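Local coordinates for saframycin Mx1 synthetase B (PDB 3KXW), which belongs to the ANL superfamily of AMP-binding enzymes, in which a large N-terminal part is joined to a smaller C-terminal domain, at residues L69-P74 / I95-Q100; K102-A107 / P138-I143; Q471-S476 / E531-E536. All coordinates share one frame; numbering follows the deposited sequence.

Contact 1 of 3, residues L69-P74 / I95-Q100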
loop_
_atom_site.group_PDB
_atom_site.type_symbol
_atom_site.label_atom_id
_atom_site.label_comp_id
_atom_site.label_asym_id
_atom_site.label_seq_id
_atom_site.Cartn_x
_atom_site.Cartn_y
_atom_site.Cartn_z
ATOM N N LEU A 69 -19.997 3.121 -0.590
ATOM C CA LEU A 69 -18.953 2.473 -1.372
ATOM C C LEU A 69 -18.381 3.446 -2.403
ATOM O O LEU A 69 -19.130 4.139 -3.079
ATOM C CB LEU A 69 -19.553 1.255 -2.090
ATOM C CG LEU A 69 -18.553 0.261 -2.654
ATOM C CD1 LEU A 69 -17.758 -0.359 -1.498
ATOM C CD2 LEU A 69 -19.260 -0.820 -3.514
ATOM N N LEU A 70 -17.064 3.485 -2.549
ATOM C CA LEU A 70 -16.461 4.414 -3.497
ATOM C C LEU A 70 -15.695 3.632 -4.531
ATOM O O LEU A 70 -14.630 3.110 -4.245
ATOM C CB LEU A 70 -15.511 5.372 -2.793
ATOM C CG LEU A 70 -16.141 6.173 -1.662
ATOM C CD1 LEU A 70 -15.101 7.104 -1.019
ATOM C CD2 LEU A 70 -17.314 7.001 -2.181
ATOM N N LEU A 71 -16.268 3.530 -5.727
ATOM C CA LEU A 71 -15.654 2.729 -6.779
ATOM C C LEU A 71 -14.996 3.683 -7.751
ATOM O O LEU A 71 -15.681 4.286 -8.597
ATOM C CB LEU A 71 -16.721 1.854 -7.446
ATOM C CG LEU A 71 -16.346 0.701 -8.360
ATOM C CD1 LEU A 71 -17.601 -0.094 -8.734
ATOM C CD2 LEU A 71 -15.651 1.223 -9.620
ATOM N N PHE A 72 -13.676 3.851 -7.624
ATOM C CA PHE A 72 -12.933 4.821 -8.431
ATOM C C PHE A 72 -11.533 4.342 -8.732
ATOM O O PHE A 72 -10.867 3.752 -7.862
ATOM C CB PHE A 72 -12.791 6.165 -7.689
ATOM C CG PHE A 72 -14.060 6.937 -7.588
ATOM C CD1 PHE A 72 -14.453 7.787 -8.618
ATOM C CD2 PHE A 72 -14.867 6.818 -6.447
ATOM C CE1 PHE A 72 -15.658 8.498 -8.533
ATOM C CE2 PHE A 72 -16.056 7.538 -6.338
ATOM C CZ PHE A 72 -16.457 8.377 -7.392
ATOM N N ALA A 73 -11.071 4.630 -9.944
ATOM C CA ALA A 73 -9.646 4.600 -10.230
ATOM C C ALA A 73 -8.995 5.794 -9.512
ATOM O O ALA A 73 -9.689 6.733 -9.097
ATOM C CB ALA A 73 -9.404 4.676 -11.749
ATOM N N PRO A 74 -7.668 5.765 -9.363
ATOM C CA PRO A 74 -6.983 6.918 -8.780
ATOM C C PRO A 74 -7.327 8.212 -9.528
ATOM O O PRO A 74 -7.502 8.195 -10.735
ATOM C CB PRO A 74 -5.501 6.581 -8.987
ATOM C CG PRO A 74 -5.448 5.083 -9.088
ATOM C CD PRO A 74 -6.724 4.726 -9.817
ATOM N N ILE A 95 -12.895 1.105 -2.946
ATOM C CA ILE A 95 -12.503 -0.156 -3.573
ATOM C C ILE A 95 -11.920 0.078 -4.971
ATOM O O ILE A 95 -12.311 1.017 -5.659
ATOM C CB ILE A 95 -13.695 -1.151 -3.698
ATOM C CG1 ILE A 95 -14.746 -0.625 -4.678
ATOM C CG2 ILE A 95 -14.312 -1.431 -2.349
ATOM C CD1 ILE A 95 -15.876 -1.649 -5.019
ATOM N N TYR A 96 -10.980 -0.778 -5.366
ATOM C CA TYR A 96 -10.471 -0.836 -6.739
ATOM C C TYR A 96 -11.614 -1.153 -7.684
ATOM O O TYR A 96 -12.435 -2.010 -7.386
ATOM C CB TYR A 96 -9.455 -1.981 -6.878
ATOM C CG TYR A 96 -8.163 -1.829 -6.109
ATOM C CD1 TYR A 96 -7.041 -1.221 -6.697
ATOM C CD2 TYR A 96 -8.033 -2.333 -4.809
ATOM C CE1 TYR A 96 -5.834 -1.088 -5.997
ATOM C CE2 TYR A 96 -6.827 -2.197 -4.103
ATOM C CZ TYR A 96 -5.737 -1.576 -4.707
ATOM O OH TYR A 96 -4.558 -1.436 -4.005
ATOM N N PRO A 97 -11.673 -0.481 -8.837
ATOM C CA PRO A 97 -12.677 -0.877 -9.828
ATOM C C PRO A 97 -12.525 -2.371 -10.155
ATOM O O PRO A 97 -11.393 -2.836 -10.334
ATOM C CB PRO A 97 -12.340 0.018 -11.030
ATOM C CG PRO A 97 -11.797 1.250 -10.397
ATOM C CD PRO A 97 -10.986 0.768 -9.212
ATOM N N PRO A 98 -13.645 -3.117 -10.184
ATOM C CA PRO A 98 -13.636 -4.586 -10.312
ATOM C C PRO A 98 -13.442 -5.010 -11.765
ATOM O O PRO A 98 -14.335 -5.611 -12.373
ATOM C CB PRO A 98 -15.022 -4.992 -9.797
ATOM C CG PRO A 98 -15.903 -3.796 -10.072
ATOM C CD PRO A 98 -15.007 -2.565 -10.042
ATOM N N ALA A 99 -12.272 -4.690 -12.305
ATOM C CA ALA A 99 -12.016 -4.829 -13.738
ATOM C C ALA A 99 -11.826 -6.275 -14.179
ATOM O O ALA A 99 -12.013 -6.605 -15.349
ATOM C CB ALA A 99 -10.817 -3.988 -14.145
ATOM N N GLN A 100 -11.457 -7.140 -13.246
ATOM C CA GLN A 100 -11.244 -8.544 -13.581
ATOM C C GLN A 100 -11.833 -9.450 -12.510
ATOM O O GLN A 100 -12.370 -8.992 -11.492
ATOM C CB GLN A 100 -9.750 -8.857 -13.808
ATOM C CG GLN A 100 -9.054 -8.055 -14.935
ATOM C CD GLN A 100 -9.490 -8.464 -16.333
ATOM O OE1 GLN A 100 -10.023 -9.551 -16.537
ATOM N NE2 GLN A 100 -9.268 -7.587 -17.306
#

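Contact 2 of 3, residues K102-A107 / P138-I143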
loop_
_atom_site.group_PDB
_atom_site.type_symbol
_atom_site.label_atom_id
_atom_site.label_comp_id
_atom_site.label_asym_id
_atom_site.label_seq_id
_atom_site.Cartn_x
_atom_site.Cartn_y
_atom_site.Cartn_z
ATOM N N LYS A 102 -11.009 -11.604 -10.042
ATOM C CA LYS A 102 -10.666 -11.573 -8.623
ATOM C C LYS A 102 -10.999 -10.214 -8.002
ATOM O O LYS A 102 -11.487 -10.148 -6.871
ATOM C CB LYS A 102 -9.189 -11.942 -8.394
ATOM C CG LYS A 102 -8.822 -12.208 -6.930
ATOM C CD LYS A 102 -9.678 -13.330 -6.342
ATOM C CE LYS A 102 -9.831 -13.184 -4.826
ATOM N NZ LYS A 102 -10.754 -12.044 -4.459
ATOM N N LEU A 103 -10.739 -9.130 -8.726
ATOM C CA LEU A 103 -11.116 -7.804 -8.214
ATOM C C LEU A 103 -12.628 -7.697 -7.995
ATOM O O LEU A 103 -13.091 -6.933 -7.143
ATOM C CB LEU A 103 -10.662 -6.681 -9.156
ATOM C CG LEU A 103 -9.163 -6.387 -9.220
ATOM C CD1 LEU A 103 -8.854 -5.642 -10.521
ATOM C CD2 LEU A 103 -8.657 -5.603 -8.013
ATOM N N LEU A 104 -13.390 -8.443 -8.788
ATOM C CA LEU A 104 -14.853 -8.399 -8.692
ATOM C C LEU A 104 -15.358 -9.247 -7.530
ATOM O O LEU A 104 -16.282 -8.860 -6.805
ATOM C CB LEU A 104 -15.493 -8.849 -10.002
ATOM C CG LEU A 104 -17.024 -8.988 -9.963
ATOM C CD1 LEU A 104 -17.691 -7.659 -9.657
ATOM C CD2 LEU A 104 -17.500 -9.540 -11.304
ATOM N N ASP A 105 -14.729 -10.400 -7.350
ATOM C CA ASP A 105 -14.974 -11.228 -6.183
ATOM C C ASP A 105 -14.685 -10.441 -4.893
ATOM O O ASP A 105 -15.458 -10.488 -3.939
ATOM C CB ASP A 105 -14.077 -12.469 -6.251
ATOM C CG ASP A 105 -14.120 -13.276 -4.985
ATOM O OD1 ASP A 105 -15.133 -13.969 -4.774
ATOM O OD2 ASP A 105 -13.144 -13.208 -4.198
ATOM N N LYS A 106 -13.559 -9.734 -4.863
ATOM C CA LYS A 106 -13.201 -8.940 -3.691
ATOM C C LYS A 106 -14.259 -7.862 -3.435
ATOM O O LYS A 106 -14.696 -7.656 -2.302
ATOM C CB LYS A 106 -11.799 -8.324 -3.856
ATOM C CG LYS A 106 -11.466 -7.247 -2.824
ATOM C CD LYS A 106 -9.993 -7.206 -2.468
ATOM C CE LYS A 106 -9.152 -6.578 -3.556
ATOM N NZ LYS A 106 -7.810 -6.254 -2.993
ATOM N N ALA A 107 -14.677 -7.179 -4.495
ATOM C CA ALA A 107 -15.721 -6.163 -4.363
ATOM C C ALA A 107 -17.009 -6.758 -3.796
ATOM O O ALA A 107 -17.624 -6.183 -2.911
ATOM C CB ALA A 107 -15.984 -5.464 -5.716
ATOM N N PRO A 138 -29.747 2.881 -11.650
ATOM C CA PRO A 138 -28.621 1.958 -11.806
ATOM C C PRO A 138 -28.232 1.355 -10.463
ATOM O O PRO A 138 -28.356 2.022 -9.436
ATOM C CB PRO A 138 -27.488 2.857 -12.302
ATOM C CG PRO A 138 -28.087 4.193 -12.548
ATOM C CD PRO A 138 -29.342 4.287 -11.771
ATOM N N LYS A 139 -27.766 0.108 -10.490
ATOM C CA LYS A 139 -27.292 -0.589 -9.295
ATOM C C LYS A 139 -26.008 -1.365 -9.579
ATOM O O LYS A 139 -25.843 -1.930 -10.656
ATOM C CB LYS A 139 -28.375 -1.529 -8.762
ATOM C CG LYS A 139 -29.586 -0.787 -8.237
ATOM C CD LYS A 139 -30.656 -1.724 -7.735
ATOM C CE LYS A 139 -31.890 -0.934 -7.321
ATOM N NZ LYS A 139 -32.468 -1.509 -6.073
ATOM N N PHE A 140 -25.086 -1.353 -8.618
ATOM C CA PHE A 140 -23.894 -2.182 -8.695
ATOM C C PHE A 140 -23.958 -3.221 -7.580
ATOM O O PHE A 140 -24.044 -2.866 -6.408
ATOM C CB PHE A 140 -22.622 -1.324 -8.555
ATOM C CG PHE A 140 -21.363 -2.134 -8.354
ATOM C CD1 PHE A 140 -20.862 -2.916 -9.385
ATOM C CD2 PHE A 140 -20.690 -2.113 -7.138
ATOM C CE1 PHE A 140 -19.709 -3.662 -9.216
ATOM C CE2 PHE A 140 -19.529 -2.872 -6.949
ATOM C CZ PHE A 140 -19.039 -3.644 -7.989
ATOM N N LEU A 141 -23.950 -4.501 -7.945
ATOM C CA LEU A 141 -24.152 -5.559 -6.960
ATOM C C LEU A 141 -25.259 -5.193 -5.977
ATOM O O LEU A 141 -25.080 -5.256 -4.751
ATOM C CB LEU A 141 -22.840 -5.867 -6.229
ATOM C CG LEU A 141 -21.588 -6.159 -7.063
ATOM C CD1 LEU A 141 -20.407 -6.396 -6.124
ATOM C CD2 LEU A 141 -21.775 -7.386 -7.999
ATOM N N LYS A 142 -26.402 -4.791 -6.535
ATOM C CA LYS A 142 -27.625 -4.454 -5.796
ATOM C C LYS A 142 -27.584 -3.165 -4.996
ATOM O O LYS A 142 -28.530 -2.865 -4.282
ATOM C CB LYS A 142 -28.073 -5.587 -4.867
ATOM C CG LYS A 142 -28.089 -6.950 -5.510
ATOM C CD LYS A 142 -28.605 -7.988 -4.529
ATOM C CE LYS A 142 -28.330 -9.394 -5.033
ATOM N NZ LYS A 142 -28.874 -10.423 -4.092
ATOM N N ILE A 143 -26.496 -2.409 -5.100
ATOM C CA ILE A 143 -26.402 -1.149 -4.364
ATOM C C ILE A 143 -26.736 0.002 -5.296
ATOM O O ILE A 143 -26.155 0.102 -6.371
ATOM C CB ILE A 143 -24.973 -0.889 -3.821
ATOM C CG1 ILE A 143 -24.402 -2.127 -3.130
ATOM C CG2 ILE A 143 -24.994 0.313 -2.876
ATOM C CD1 ILE A 143 -25.302 -2.656 -2.019
#

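Contact 3 of 3, residues Q471-S476 / E531-E536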
loop_
_atom_site.group_PDB
_atom_site.type_symbol
_atom_site.label_atom_id
_atom_site.label_comp_id
_atom_site.label_asym_id
_atom_site.label_seq_id
_atom_site.Cartn_x
_atom_site.Cartn_y
_atom_site.Cartn_z
ATOM N N GLN A 471 -3.192 -20.130 -7.460
ATOM C CA GLN A 471 -4.223 -20.497 -8.412
ATOM C C GLN A 471 -4.811 -19.258 -9.093
ATOM O O GLN A 471 -5.083 -19.270 -10.297
ATOM C CB GLN A 471 -5.320 -21.324 -7.704
ATOM C CG GLN A 471 -4.762 -22.530 -6.914
ATOM C CD GLN A 471 -4.013 -22.147 -5.610
ATOM O OE1 GLN A 471 -4.191 -21.073 -5.069
ATOM N NE2 GLN A 471 -3.192 -23.057 -5.113
ATOM N N ASP A 472 -4.989 -18.177 -8.340
ATOM C CA ASP A 472 -5.631 -17.007 -8.917
ATOM C C ASP A 472 -4.715 -16.243 -9.863
ATOM O O ASP A 472 -5.177 -15.665 -10.844
ATOM C CB ASP A 472 -6.214 -16.097 -7.834
ATOM C CG ASP A 472 -7.417 -16.713 -7.140
ATOM O OD1 ASP A 472 -7.999 -17.684 -7.670
ATOM O OD2 ASP A 472 -7.802 -16.211 -6.066
ATOM N N ILE A 473 -3.418 -16.248 -9.569
ATOM C CA ILE A 473 -2.417 -15.628 -10.439
ATOM C C ILE A 473 -2.336 -16.417 -11.743
ATOM O O ILE A 473 -2.263 -15.838 -12.818
ATOM C CB ILE A 473 -1.038 -15.604 -9.780
ATOM C CG1 ILE A 473 -0.998 -14.621 -8.605
ATOM C CG2 ILE A 473 0.045 -15.261 -10.795
ATOM C CD1 ILE A 473 0.259 -14.765 -7.749
ATOM N N GLU A 474 -2.366 -17.739 -11.647
ATOM C CA GLU A 474 -2.338 -18.579 -12.841
ATOM C C GLU A 474 -3.555 -18.295 -13.722
ATOM O O GLU A 474 -3.440 -18.204 -14.950
ATOM C CB GLU A 474 -2.237 -20.064 -12.442
ATOM C CG GLU A 474 -0.913 -20.378 -11.762
ATOM C CD GLU A 474 -0.900 -21.711 -11.008
ATOM O OE1 GLU A 474 -1.924 -22.425 -11.039
ATOM O OE2 GLU A 474 0.134 -22.035 -10.396
ATOM N N PHE A 475 -4.712 -18.130 -13.088
ATOM C CA PHE A 475 -5.947 -17.788 -13.799
ATOM C C PHE A 475 -5.804 -16.481 -14.571
ATOM O O PHE A 475 -6.200 -16.396 -15.746
ATOM C CB PHE A 475 -7.130 -17.674 -12.839
ATOM C CG PHE A 475 -8.432 -17.349 -13.526
ATOM C CD1 PHE A 475 -9.275 -18.360 -13.944
ATOM C CD2 PHE A 475 -8.801 -16.027 -13.757
ATOM C CE1 PHE A 475 -10.476 -18.067 -14.581
ATOM C CE2 PHE A 475 -9.998 -15.725 -14.403
ATOM C CZ PHE A 475 -10.836 -16.758 -14.813
ATOM N N SER A 476 -5.268 -15.461 -13.897
ATOM C CA SER A 476 -5.039 -14.162 -14.508
ATOM C C SER A 476 -4.188 -14.278 -15.774
ATOM O O SER A 476 -4.543 -13.730 -16.820
ATOM C CB SER A 476 -4.397 -13.185 -13.504
ATOM O OG SER A 476 -5.357 -12.730 -12.551
ATOM N N GLU A 531 -1.808 -5.465 -10.842
ATOM C CA GLU A 531 -3.167 -4.948 -11.052
ATOM C C GLU A 531 -4.281 -5.879 -10.579
ATOM O O GLU A 531 -5.231 -5.432 -9.939
ATOM C CB GLU A 531 -3.353 -4.578 -12.523
ATOM C CG GLU A 531 -2.341 -3.534 -12.956
ATOM C CD GLU A 531 -2.912 -2.130 -13.151
ATOM O OE1 GLU A 531 -3.470 -1.886 -14.250
ATOM O OE2 GLU A 531 -2.751 -1.250 -12.248
ATOM N N ASN A 532 -4.151 -7.172 -10.880
ATOM C CA ASN A 532 -5.177 -8.147 -10.536
ATOM C C ASN A 532 -5.132 -8.628 -9.093
ATOM O O ASN A 532 -6.156 -9.047 -8.556
ATOM C CB ASN A 532 -5.103 -9.361 -11.478
ATOM C CG ASN A 532 -5.585 -9.044 -12.898
ATOM O OD1 ASN A 532 -5.730 -7.881 -13.284
ATOM N ND2 ASN A 532 -5.828 -10.094 -13.684
ATOM N N HIS A 533 -3.960 -8.579 -8.463
ATOM C CA HIS A 533 -3.786 -9.219 -7.152
ATOM C C HIS A 533 -3.102 -8.375 -6.084
ATOM O O HIS A 533 -2.969 -8.797 -4.927
ATOM C CB HIS A 533 -3.050 -10.549 -7.327
ATOM C CG HIS A 533 -3.737 -11.458 -8.286
ATOM N ND1 HIS A 533 -4.857 -12.185 -7.943
ATOM C CD2 HIS A 533 -3.514 -11.699 -9.598
ATOM C CE1 HIS A 533 -5.266 -12.876 -8.997
ATOM N NE2 HIS A 533 -4.470 -12.595 -10.016
ATOM N N GLN A 534 -2.681 -7.184 -6.469
ATOM C CA GLN A 534 -1.928 -6.320 -5.556
ATOM C C GLN A 534 -0.729 -7.062 -4.987
ATOM O O GLN A 534 -0.428 -6.941 -3.797
ATOM C CB GLN A 534 -2.838 -5.793 -4.426
ATOM C CG GLN A 534 -3.899 -4.790 -4.890
ATOM C CD GLN A 534 -4.950 -5.425 -5.779
ATOM O OE1 GLN A 534 -5.659 -6.352 -5.368
ATOM N NE2 GLN A 534 -5.061 -4.929 -7.006
ATOM N N LEU A 535 -0.045 -7.836 -5.836
ATOM C CA LEU A 535 1.163 -8.527 -5.425
ATOM C C LEU A 535 2.296 -8.192 -6.392
ATOM O O LEU A 535 2.038 -7.821 -7.535
ATOM C CB LEU A 535 0.952 -10.048 -5.414
ATOM C CG LEU A 535 -0.064 -10.592 -4.393
ATOM C CD1 LEU A 535 -0.425 -12.017 -4.742
ATOM C CD2 LEU A 535 0.504 -10.505 -2.974
ATOM N N GLU A 536 3.536 -8.313 -5.926
ATOM C CA GLU A 536 4.701 -8.051 -6.776
ATOM C C GLU A 536 5.488 -9.312 -7.111
ATOM O O GLU A 536 6.050 -9.940 -6.218
ATOM C CB GLU A 536 5.650 -7.056 -6.108
ATOM C CG GLU A 536 4.993 -5.752 -5.710
ATOM C CD GLU A 536 4.550 -5.781 -4.275
ATOM O OE1 GLU A 536 4.010 -6.815 -3.844
ATOM O OE2 GLU A 536 4.754 -4.788 -3.551
HETATM O O HOH W 1 -6.365 -11.681 -16.437
#

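Contact 1 of 3, residues L69-P74 / I95-Q100
L69 and I95 meet through their methyl groups, and the two side chains cross at about a right angle. L69 CD1 lies 3.7 Å from I95 CG2. L69 CD2 sits 3.8 Å from I95 CD1, so both branches of the leucine are used. I95 holds CG1 between its backbone N and carbonyl carbon (chi1 67°), which carries CD1 to L69 and to the flank of L71. The side chains of I95 and L71 rise from the same face of the sheet.

L71 spreads its two methyls over the prolines that follow the strand end. L71 CD2 packs slantwise on P97, 3.6 Å from P97 CA. L71 CD1 points to the ring of P98 and stops 3.8 Å from P98 CD. The ring of P97 also borders the backbone of the leaving chain, with P97 CD 3.3 Å from F72 O.

One backbone bond ties the segments: I95 N gives its hydrogen to L70 O at 3.0 Å, with an N-H...O angle of 166°. L71 and I95 form a parallel bridge here, at the end of strands 67-71 and 91-95. Helix 101-114 covers this face through V111, A107 and L104.

P97 and P98 have no backbone N-H to give, so ladder bonding cannot continue through them. Beyond I95 the contact is carried by packing of L71, and of the backbone at F72 and A73, on the two prolines.

Contact 2 of 3, residues K102-A107 / P138-I143
L141 has the most surface buried here, and its side chain sets out toward the helix. L141 CD1 comes to rest 4.1 Å from A107 C, so one methyl lies against the helix backbone. L141 CD2 faces L104 CD1 at 4.4 Å. CG stands beside the backbone N of L141 and anti to its carbonyl carbon (chi1 -52°), and from there one methyl meets A107 and the other L104.

L104 starts out along the flank of the helix, but its tip comes nearer to residues 138-143. CD1 does all the touching. L104 CD1 also approaches F140 CE1 obliquely, at 4.5 Å. A107 lies one turn further along and points straight across. A107 CB meets the edge of the F140 ring, near the ring plane, 4.2 Å from F140 CZ. L141 CG in turn lies 3.6 Å above the plane of that F140 ring, over its centre. The ring is thus bordered by alanine at its edge and by leucine over one face.

No hydrogen bond crosses between the segments, and the distances are those of loose apolar packing. The shape of residues 138-143 comes from a type I' turn, F140 to I143, closed by backbone bonds in both directions between these two residues. The turn joins strand 139-140 to strand 143-147 as a tight hairpin at one border of the five-stranded sheet. Helix 101-114 packs on the hairpin through L141, with Q108 and V111 extending its site. V119 and M121 of strand 118-121, with F129 of helix 123-129, also touch F140.

Contact 3 of 3, residues Q471-S476 / E531-E536
S476 and H533 share a short hydrogen bond, S476 OG to H533 NE2 at 2.7 Å. Either atom could be the donor. The serine oxygen lies at the edge of the imidazole, near its plane. S476 OG also accepts a hydrogen bond from N532 ND2 at 2.9 Å. That bond is almost straight (175°), and OG lies in the amide plane of N532. The neighbouring residues N532 and H533 therefore grip one buried hydroxyl of helix 469-479. S476 OG stands beside its own backbone N, anti to the carbonyl carbon (chi1 -75°), a position from which it meets both. A water adds a further link: it donates to S476 O at 2.8 Å and accepts a weak bond from N532 ND2.

Both segments belong to the smaller C-terminal domain of this ANL-type protein. Helices 469-479 and 515-533 pack on each other there, beside a mixed four-stranded sheet. Q534 has positive phi, and the chain turns there toward L535, whose side chain is about 10 Å from the bound 5'-O-[(S)-(dodecanoyloxy)(hydroxy)phosphoryl]adenosine.

Carbon atoms of I473 and D472 also touch the imidazole. I473 CG1 covers one face in a CH-pi contact, 4.2 Å from the centroid of the H533 ring and 19° off its normal. D472 CB touches H533 CE1 at 3.6 Å. The carboxylate of D472 leads away, with OD2 5.3 Å from H533 ND1. Further along the same isoleucine side chain, I473 CD1 meets L535 CD1 at 4.1 Å. E474 faces away and is satisfied elsewhere, OE2 by R558 NE and A491 N. Q534 OE1 accepts a hydrogen bond from K106 NZ of helix 101-114.

How the contacts relate
Contacts 1 and 2 both reach the same five-stranded sheet of the N-terminal part, one through edge strand 91-95, the other through edge strand 139-140. Contact 1 is buried and joins the ends of two neighbouring parallel strands and the loop after the second, with one ladder bond. Contact 2 is only partly buried, with a smaller interface of carbon atoms alone. P98 connects them, packing on both L104 and F140. Contact 3 belongs to the C-terminal domain. It too is buried, but joins helix to helix and adds polar side-chain bonds to its apolar contacts. Helix 101-114 stands between the two family regions: L103 reaches Q534, and K102 lies along D472. Y96 of contact 1 also packs on Q534.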